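Local coordinates for concanavalin B (Canavalia ensiformis, PDB 6CAF), which is a chitinase-like seed protein of glycosyl hydrolase family 18 and may act as a carbohydrate-binding protein, at residues T50-I55 / G299-I304; L251-A256 / R292-E297. All blocks are in the same frame, centred on the assembly; numbering follows the deposited sequence. Where two conformers were deposited one is given.

Interaction 1 of 2, residues T50-I55 / G299-I304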
ATOM      1  N   THR A  50     -10.215   7.682 -12.934  1.00 14.91           N
ATOM      2  CA  THR A  50      -9.687   6.918 -14.043  1.00 16.20           C
ATOM      3  C   THR A  50     -10.324   5.544 -14.187  1.00 16.26           C
ATOM      4  O   THR A  50     -10.313   4.960 -15.272  1.00 17.64           O
ATOM      5  CB  THR A  50      -8.180   6.639 -13.929  1.00 15.90           C
ATOM      6  OG1 THR A  50      -7.909   5.814 -12.785  1.00 14.89           O
ATOM      7  CG2 THR A  50      -7.358   7.888 -13.874  1.00 17.96           C
ATOM      8  N   ASN A  51     -10.799   5.012 -13.071  1.00 15.44           N
ATOM      9  CA  ASN A  51     -11.267   3.633 -13.015  0.50 15.52           C
ATOM     10  C   ASN A  51     -10.149   2.615 -13.145  1.00 15.42           C
ATOM     11  O   ASN A  51     -10.426   1.434 -13.314  1.00 19.30           O
ATOM     12  CB  ASN A  51     -12.360   3.342 -14.051  0.50 21.18           C
ATOM     13  CG  ASN A  51     -13.739   3.490 -13.474  0.50 34.49           C
ATOM     14  OD1 ASN A  51     -14.455   2.510 -13.264  0.50 59.09           O
ATOM     15  ND2 ASN A  51     -14.107   4.710 -13.185  0.50 25.29           N
ATOM     16  N   ASN A  52      -8.892   3.064 -13.081  1.00 13.78           N
ATOM     17  CA  ASN A  52      -7.783   2.121 -13.199  1.00 14.59           C
ATOM     18  C   ASN A  52      -7.475   1.371 -11.915  1.00 12.53           C
ATOM     19  O   ASN A  52      -6.812   0.349 -11.982  1.00 15.01           O
ATOM     20  CB  ASN A  52      -6.507   2.843 -13.629  1.00 15.25           C
ATOM     21  CG  ASN A  52      -6.516   3.257 -15.087  1.00 15.26           C
ATOM     22  OD1 ASN A  52      -7.542   3.331 -15.730  1.00 19.58           O
ATOM     23  ND2 ASN A  52      -5.341   3.511 -15.603  1.00 18.01           N
ATOM     24  N   TYR A  53      -7.944   1.909 -10.794  1.00 12.26           N
ATOM     25  CA  TYR A  53      -7.479   1.484  -9.491  1.00 12.32           C
ATOM     26  C   TYR A  53      -8.621   0.984  -8.613  1.00 12.95           C
ATOM     27  O   TYR A  53      -9.686   1.604  -8.516  1.00 15.11           O
ATOM     28  CB  TYR A  53      -6.809   2.656  -8.788  1.00 12.12           C
ATOM     29  CG  TYR A  53      -5.796   3.393  -9.627  1.00 12.28           C
ATOM     30  CD1 TYR A  53      -4.620   2.786 -10.052  1.00 11.90           C
ATOM     31  CD2 TYR A  53      -6.035   4.695 -10.036  1.00 12.53           C
ATOM     32  CE1 TYR A  53      -3.686   3.458 -10.811  1.00 12.40           C
ATOM     33  CE2 TYR A  53      -5.096   5.381 -10.778  1.00 13.16           C
ATOM     34  CZ  TYR A  53      -3.929   4.766 -11.159  1.00 12.11           C
ATOM     35  OH  TYR A  53      -2.969   5.479 -11.844  1.00 13.67           O
ATOM     36  N   LYS A  54      -8.377  -0.135  -7.964  1.00 12.06           N
ATOM     37  CA  LYS A  54      -9.250  -0.616  -6.915  1.00 12.50           C
ATOM     38  C   LYS A  54      -8.921  -0.091  -5.525  1.00 11.78           C
ATOM     39  O   LYS A  54      -9.794  -0.054  -4.673  1.00 12.69           O
ATOM     40  CB  LYS A  54      -9.255  -2.140  -6.880  1.00 15.30           C
ATOM     41  CG  LYS A  54     -10.282  -2.793  -5.974  1.00 28.79           C
ATOM     42  CD  LYS A  54     -11.428  -3.463  -6.687  1.00 55.85           C
ATOM     43  CE  LYS A  54     -12.319  -4.153  -5.655  1.00 59.20           C
ATOM     44  NZ  LYS A  54     -11.522  -4.687  -4.510  1.00 63.59           N
ATOM     45  N   ILE A  55      -7.670   0.290  -5.332  1.00 11.92           N
ATOM     46  CA  ILE A  55      -7.155   0.747  -4.051  1.00 11.04           C
ATOM     47  C   ILE A  55      -6.271   1.970  -4.306  1.00 11.51           C
ATOM     48  O   ILE A  55      -5.419   1.932  -5.186  1.00 11.76           O
ATOM     49  CB  ILE A  55      -6.326  -0.357  -3.366  1.00 13.02           C
ATOM     50  CG1 ILE A  55      -7.196  -1.564  -3.018  1.00 13.91           C
ATOM     51  CG2 ILE A  55      -5.592   0.206  -2.171  1.00 15.28           C
ATOM     52  CD1 ILE A  55      -6.406  -2.788  -2.615  1.00 18.76           C
ATOM     53  N   GLY A 299       1.667   5.613 -18.501  1.00 13.63           N
ATOM     54  CA  GLY A 299       0.516   4.860 -18.919  1.00 14.32           C
ATOM     55  C   GLY A 299       0.528   3.411 -18.469  1.00 12.80           C
ATOM     56  O   GLY A 299      -0.180   2.586 -19.043  1.00 14.08           O
ATOM     57  N   TYR A 300       1.273   3.106 -17.400  1.00 12.57           N
ATOM     58  CA  TYR A 300       1.478   1.723 -16.989  1.00 12.13           C
ATOM     59  C   TYR A 300       0.151   0.984 -16.728  1.00 12.66           C
ATOM     60  O   TYR A 300      -0.138  -0.038 -17.348  1.00 12.95           O
ATOM     61  CB  TYR A 300       2.394   1.699 -15.749  1.00 12.68           C
ATOM     62  CG  TYR A 300       3.027   0.356 -15.475  1.00 12.10           C
ATOM     63  CD1 TYR A 300       2.296  -0.708 -14.975  1.00 14.23           C
ATOM     64  CD2 TYR A 300       4.335   0.156 -15.727  1.00 15.21           C
ATOM     65  CE1 TYR A 300       2.910  -1.940 -14.748  1.00 15.06           C
ATOM     66  CE2 TYR A 300       4.950  -1.054 -15.482  1.00 15.39           C
ATOM     67  CZ  TYR A 300       4.241  -2.100 -15.005  1.00 14.31           C
ATOM     68  OH  TYR A 300       4.868  -3.298 -14.755  1.00 17.06           O
ATOM     69  N   SER A 301      -0.657   1.486 -15.798  1.00 11.85           N
ATOM     70  CA  SER A 301      -1.874   0.782 -15.491  1.00 12.63           C
ATOM     71  C   SER A 301      -2.845   0.766 -16.664  1.00 13.47           C
ATOM     72  O   SER A 301      -3.556  -0.211 -16.852  1.00 14.51           O
ATOM     73  CB  SER A 301      -2.558   1.331 -14.232  1.00 13.85           C
ATOM     74  OG  SER A 301      -2.894   2.710 -14.356  1.00 14.67           O
ATOM     75  N   THR A 302      -2.876   1.835 -17.451  1.00 13.44           N
ATOM     76  CA  THR A 302      -3.737   1.839 -18.609  1.00 13.98           C
ATOM     77  C   THR A 302      -3.405   0.683 -19.547  1.00 13.39           C
ATOM     78  O   THR A 302      -4.293  -0.002 -20.084  1.00 15.42           O
ATOM     79  CB  THR A 302      -3.632   3.200 -19.298  1.00 14.93           C
ATOM     80  OG1 THR A 302      -4.253   4.160 -18.435  1.00 17.88           O
ATOM     81  CG2 THR A 302      -4.350   3.194 -20.614  1.00 16.77           C
ATOM     82  N   ASN A 303      -2.114   0.459 -19.761  1.00 13.03           N
ATOM     83  CA  ASN A 303      -1.681  -0.618 -20.636  1.00 14.27           C
ATOM     84  C   ASN A 303      -1.898  -2.002 -20.138  1.00 26.06           C
ATOM     85  O   ASN A 303      -2.328  -2.919 -20.799  1.00 23.77           O
ATOM     86  CB  ASN A 303      -0.245  -0.414 -21.038  1.00 14.97           C
ATOM     87  CG  ASN A 303      -0.113   0.665 -22.071  1.00 16.27           C
ATOM     88  OD1 ASN A 303      -0.869   0.700 -23.032  1.00 22.64           O
ATOM     89  ND2 ASN A 303       0.821   1.543 -21.882  1.00 19.06           N
ATOM     90  N   ILE A 304      -1.743  -2.084 -18.814  1.00 19.80           N
ATOM     91  CA  ILE A 304      -2.017  -3.352 -18.122  1.00 15.83           C
ATOM     92  C   ILE A 304      -3.487  -3.738 -18.303  1.00 17.93           C
ATOM     93  O   ILE A 304      -3.837  -4.862 -18.644  1.00 18.84           O
ATOM     94  CB  ILE A 304      -1.721  -3.321 -16.610  1.00 15.71           C
ATOM     95  CG1 ILE A 304      -0.231  -3.277 -16.341  1.00 18.01           C
ATOM     96  CG2 ILE A 304      -2.305  -4.519 -15.872  1.00 17.89           C
ATOM     97  CD1 ILE A 304       0.546  -4.420 -16.924  1.00 21.00           C
TER

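Interaction 2 of 2, residues L251-A256 / R292-E297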
ATOM      1  N   LEU A 251       5.298  -2.605  -7.656  1.00 11.10           N
ATOM      2  CA  LEU A 251       6.252  -2.365  -8.725  1.00 11.09           C
ATOM      3  C   LEU A 251       6.346  -0.870  -8.987  1.00 11.41           C
ATOM      4  O   LEU A 251       5.395  -0.111  -8.749  1.00 12.31           O
ATOM      5  CB  LEU A 251       5.736  -3.039  -9.998  1.00 12.10           C
ATOM      6  CG  LEU A 251       5.653  -4.571  -9.947  1.00 13.58           C
ATOM      7  CD1 LEU A 251       4.916  -5.103 -11.166  1.00 15.70           C
ATOM      8  CD2 LEU A 251       7.034  -5.147  -9.786  1.00 15.67           C
ATOM      9  N   PRO A 252       7.485  -0.442  -9.531  1.00 12.07           N
ATOM     10  CA  PRO A 252       7.597   0.953  -9.933  1.00 12.50           C
ATOM     11  C   PRO A 252       6.897   1.176 -11.261  1.00 13.26           C
ATOM     12  O   PRO A 252       6.979   0.337 -12.152  1.00 14.34           O
ATOM     13  CB  PRO A 252       9.105   1.152 -10.082  1.00 14.25           C
ATOM     14  CG  PRO A 252       9.641  -0.189 -10.383  1.00 16.83           C
ATOM     15  CD  PRO A 252       8.718  -1.201  -9.795  1.00 13.22           C
ATOM     16  N   ALA A 253       6.235   2.322 -11.406  1.00 12.48           N
ATOM     17  CA  ALA A 253       5.481   2.557 -12.638  1.00 13.30           C
ATOM     18  C   ALA A 253       6.299   3.204 -13.731  1.00 14.58           C
ATOM     19  O   ALA A 253       5.786   3.404 -14.823  1.00 17.01           O
ATOM     20  CB  ALA A 253       4.227   3.360 -12.361  1.00 15.88           C
ATOM     21  N   SER A 254       7.560   3.529 -13.453  1.00 14.42           N
ATOM     22  CA  SER A 254       8.456   4.030 -14.474  1.00 16.16           C
ATOM     23  C   SER A 254       9.869   3.606 -14.120  1.00 18.20           C
ATOM     24  O   SER A 254      10.141   3.269 -12.973  1.00 18.10           O
ATOM     25  CB  SER A 254       8.401   5.550 -14.532  1.00 19.08           C
ATOM     26  OG  SER A 254       9.006   6.099 -13.389  1.00 21.20           O
ATOM     27  N   GLN A 255      10.768   3.627 -15.085  1.00 21.27           N
ATOM     28  CA  GLN A 255      12.169   3.395 -14.762  0.50 24.60           C
ATOM     29  C   GLN A 255      12.717   4.406 -13.744  1.00 27.98           C
ATOM     30  O   GLN A 255      13.539   4.044 -12.898  1.00 34.23           O
ATOM     31  CB  GLN A 255      13.025   3.405 -16.025  0.50 28.90           C
ATOM     32  CG  GLN A 255      12.859   2.158 -16.859  0.50 24.98           C
ATOM     33  CD  GLN A 255      13.277   2.355 -18.306  0.50 40.47           C
ATOM     34  OE1 GLN A 255      12.821   1.639 -19.196  0.50118.20           O
ATOM     35  NE2 GLN A 255      14.139   3.333 -18.548  0.50 53.36           N
ATOM     36  N   ALA A 256      12.248   5.652 -13.788  1.00 33.83           N
ATOM     37  CA  ALA A 256      12.761   6.692 -12.876  1.00 39.83           C
ATOM     38  C   ALA A 256      12.401   6.499 -11.398  1.00 33.51           C
ATOM     39  O   ALA A 256      13.083   7.025 -10.519  1.00 37.48           O
ATOM     40  CB  ALA A 256      12.324   8.075 -13.343  1.00 50.52           C
ATOM     41  N   ARG A 292       1.474   7.331  -8.384  1.00 12.75           N
ATOM     42  CA  ARG A 292       0.511   7.866  -9.317  1.00 12.30           C
ATOM     43  C   ARG A 292       1.205   8.754 -10.369  1.00 13.00           C
ATOM     44  O   ARG A 292       0.884   8.654 -11.556  1.00 13.20           O
ATOM     45  CB  ARG A 292      -0.574   8.614  -8.580  1.00 13.53           C
ATOM     46  CG  ARG A 292      -1.560   9.334  -9.475  1.00 14.31           C
ATOM     47  CD  ARG A 292      -2.341   8.440 -10.406  1.00 14.63           C
ATOM     48  NE  ARG A 292      -3.325   9.249 -11.091  1.00 16.28           N
ATOM     49  CZ  ARG A 292      -3.728   9.141 -12.354  1.00 17.21           C
ATOM     50  NH1 ARG A 292      -3.429   8.075 -13.040  1.00 16.78           N
ATOM     51  NH2 ARG A 292      -4.493  10.087 -12.886  1.00 23.85           N
ATOM     52  N   GLN A 293       2.121   9.615  -9.940  1.00 12.96           N
ATOM     53  CA  GLN A 293       2.843  10.472 -10.878  1.00 14.35           C
ATOM     54  C   GLN A 293       3.488   9.650 -11.979  1.00 13.42           C
ATOM     55  O   GLN A 293       3.376   9.969 -13.177  1.00 15.23           O
ATOM     56  CB  GLN A 293       3.930  11.273 -10.135  1.00 16.70           C
ATOM     57  CG  GLN A 293       4.835  12.097 -11.031  1.00 20.25           C
ATOM     58  CD  GLN A 293       5.991  12.780 -10.345  1.00 28.45           C
ATOM     59  OE1 GLN A 293       6.179  12.695  -9.140  1.00 37.63           O
ATOM     60  NE2 GLN A 293       6.787  13.474 -11.143  1.00 41.41           N
ATOM     61  N   ALA A 294       4.215   8.606 -11.589  1.00 13.14           N
ATOM     62  CA  ALA A 294       4.908   7.804 -12.567  1.00 13.92           C
ATOM     63  C   ALA A 294       3.943   7.070 -13.493  1.00 12.95           C
ATOM     64  O   ALA A 294       4.205   6.925 -14.692  1.00 14.28           O
ATOM     65  CB  ALA A 294       5.856   6.847 -11.870  1.00 16.20           C
ATOM     66  N   ASP A 295       2.821   6.621 -12.923  1.00 12.59           N
ATOM     67  CA  ASP A 295       1.810   5.921 -13.726  1.00 12.63           C
ATOM     68  C   ASP A 295       1.200   6.855 -14.763  1.00 13.95           C
ATOM     69  O   ASP A 295       1.033   6.487 -15.926  1.00 15.30           O
ATOM     70  CB  ASP A 295       0.745   5.348 -12.812  1.00 12.64           C
ATOM     71  CG  ASP A 295      -0.129   4.324 -13.464  1.00 12.96           C
ATOM     72  OD1 ASP A 295       0.247   3.798 -14.520  1.00 14.42           O
ATOM     73  OD2 ASP A 295      -1.195   4.006 -12.894  1.00 15.18           O
ATOM     74  N   LYS A 296       0.941   8.097 -14.357  1.00 14.70           N
ATOM     75  CA  LYS A 296       0.452   9.094 -15.305  1.00 16.81           C
ATOM     76  C   LYS A 296       1.445   9.363 -16.434  1.00 17.39           C
ATOM     77  O   LYS A 296       1.068   9.589 -17.580  1.00 21.32           O
ATOM     78  CB  LYS A 296       0.235  10.459 -14.590  1.00 23.70           C
ATOM     79  CG  LYS A 296      -0.986  10.551 -13.757  1.00 27.72           C
ATOM     80  CD  LYS A 296      -0.816  11.508 -12.597  1.00 39.99           C
ATOM     81  CE  LYS A 296      -0.392  12.881 -13.057  1.00 39.54           C
ATOM     82  NZ  LYS A 296      -1.510  13.470 -13.849  1.00 43.56           N
ATOM     83  N   GLU A 297       2.708   9.415 -16.065  1.00 15.94           N
ATOM     84  CA  GLU A 297       3.775   9.720 -17.006  1.00 17.59           C
ATOM     85  C   GLU A 297       3.901   8.643 -18.069  1.00 16.74           C
ATOM     86  O   GLU A 297       4.196   8.947 -19.224  1.00 18.63           O
ATOM     87  CB  GLU A 297       5.115   9.851 -16.263  1.00 20.98           C
ATOM     88  CG  GLU A 297       6.307  10.099 -17.188  1.00 27.20           C
ATOM     89  CD  GLU A 297       7.647  10.056 -16.480  1.00 35.04           C
ATOM     90  OE1 GLU A 297       7.676  10.299 -15.259  1.00 47.66           O
ATOM     91  OE2 GLU A 297       8.684   9.826 -17.163  1.00 96.82           O
TER
HETATM   92  O   HOH W   1       8.606   8.745 -13.303  1.00 41.54           O

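Interaction 1 of 2, residues T50-I55 / G299-I304
N52, in the loop between helix 44-49 and strand 55-64, lies across from S301 in the first turn of helix 300-308, with their CA atoms 6.5 Å apart. The loop gets its shape from a change of direction at N51, whose phi is positive just after helix 44-49, and from an ST turn in which N52 N donates to T50 OG1 (2.9 Å, N-H...O angle 166°). This turn presents N52 to the helix. With CG anti to the carbonyl carbon (chi1 -74°), the amide is brought up to the hydroxyls of S301 and T302. The atom modelled as ND2 is 2.9 Å from S301 OG and 3.1 Å from T302 OG1, but the side-chain amide is probably turned over in the model. N52 CB lies 3.8 Å above the plane of the Y53 ring, over its centre. The ring meets the helix obliquely at S301, with Y53 CE1 3.7 Å from S301 OG. That hydroxyl occupies the position between the backbone N and the carbonyl carbon (chi1 59°), directed at the loop, and it is hydrogen-bonded to D295 OD2. Y53 OH is hydrogen-bonded to the same carboxylate and also to R292 NH1. With an alanine at N52 the CB over the tyrosine ring would remain, but the serine and threonine hydroxyls would probably lose their polar neighbour on the loop and a gap would open between loop and helix. The chemistry is thus a small polar seam, in which a tyrosine and a serine from distant parts of the chain share one buried carboxylate, an arrangement that would probably favour its charged form if both hydroxyls donate.

Interaction 2 of 2, residues L251-A256 / R292-E297
S254 holds its OG between its own backbone N and carbonyl carbon (chi1 71°), directed at A294 CB, while D295 sends CG anti to its backbone N (chi1 -165°); of its side chain, CB touches the loop, at A253 CB. S254 OG is 3.6 Å from A294 CB. The same methyl packs against A253 CB at 3.9 Å, seated between the two loop residues. A253 CB in turn lies against the helix backbone, 3.6 Å from D295 N, and is 4.0 Å from D295 CB. With alanines on both sides, the loop and helix come close: the CA atoms of A253 and D295 are 5.1 Å apart. One polar link runs through a water, which lies 2.7 Å from S254 OG and donates to E297 OE1, also at 2.7 Å, bridging loop and helix one turn farther on. T298 OG1, just beyond the segment, is hydrogen-bonded to the carbonyls of both A253 and A294. The arrangement belongs to the TIM barrel of the glycosyl hydrolase 18 family: the chain leaving the carboxyl end of strand 247-252 is packed against the short helix that follows the neighbouring parallel strand 284-290, with backbone hydrogen bonding between A253 and W290 continuing the pairing of the two strands.

From the N terminus, the chain passes strand 31-36 and helix 44-49 and enters the loop of interaction 1 before strand 55-64. The barrel is then built strand by strand until strand 247-252 ends in the first segment of interaction 2. After helix 266-273 and strand 284-290, helix 292-298 closes that smaller loop, and the next helix, 300-308, closes the larger one, so interaction 2 is nested within interaction 1. Their centres lie about 11 Å apart. D295 joins them directly, while Y300 packs near A253. The two consecutive helices thus tie the last barrel strands to the segment between the first two.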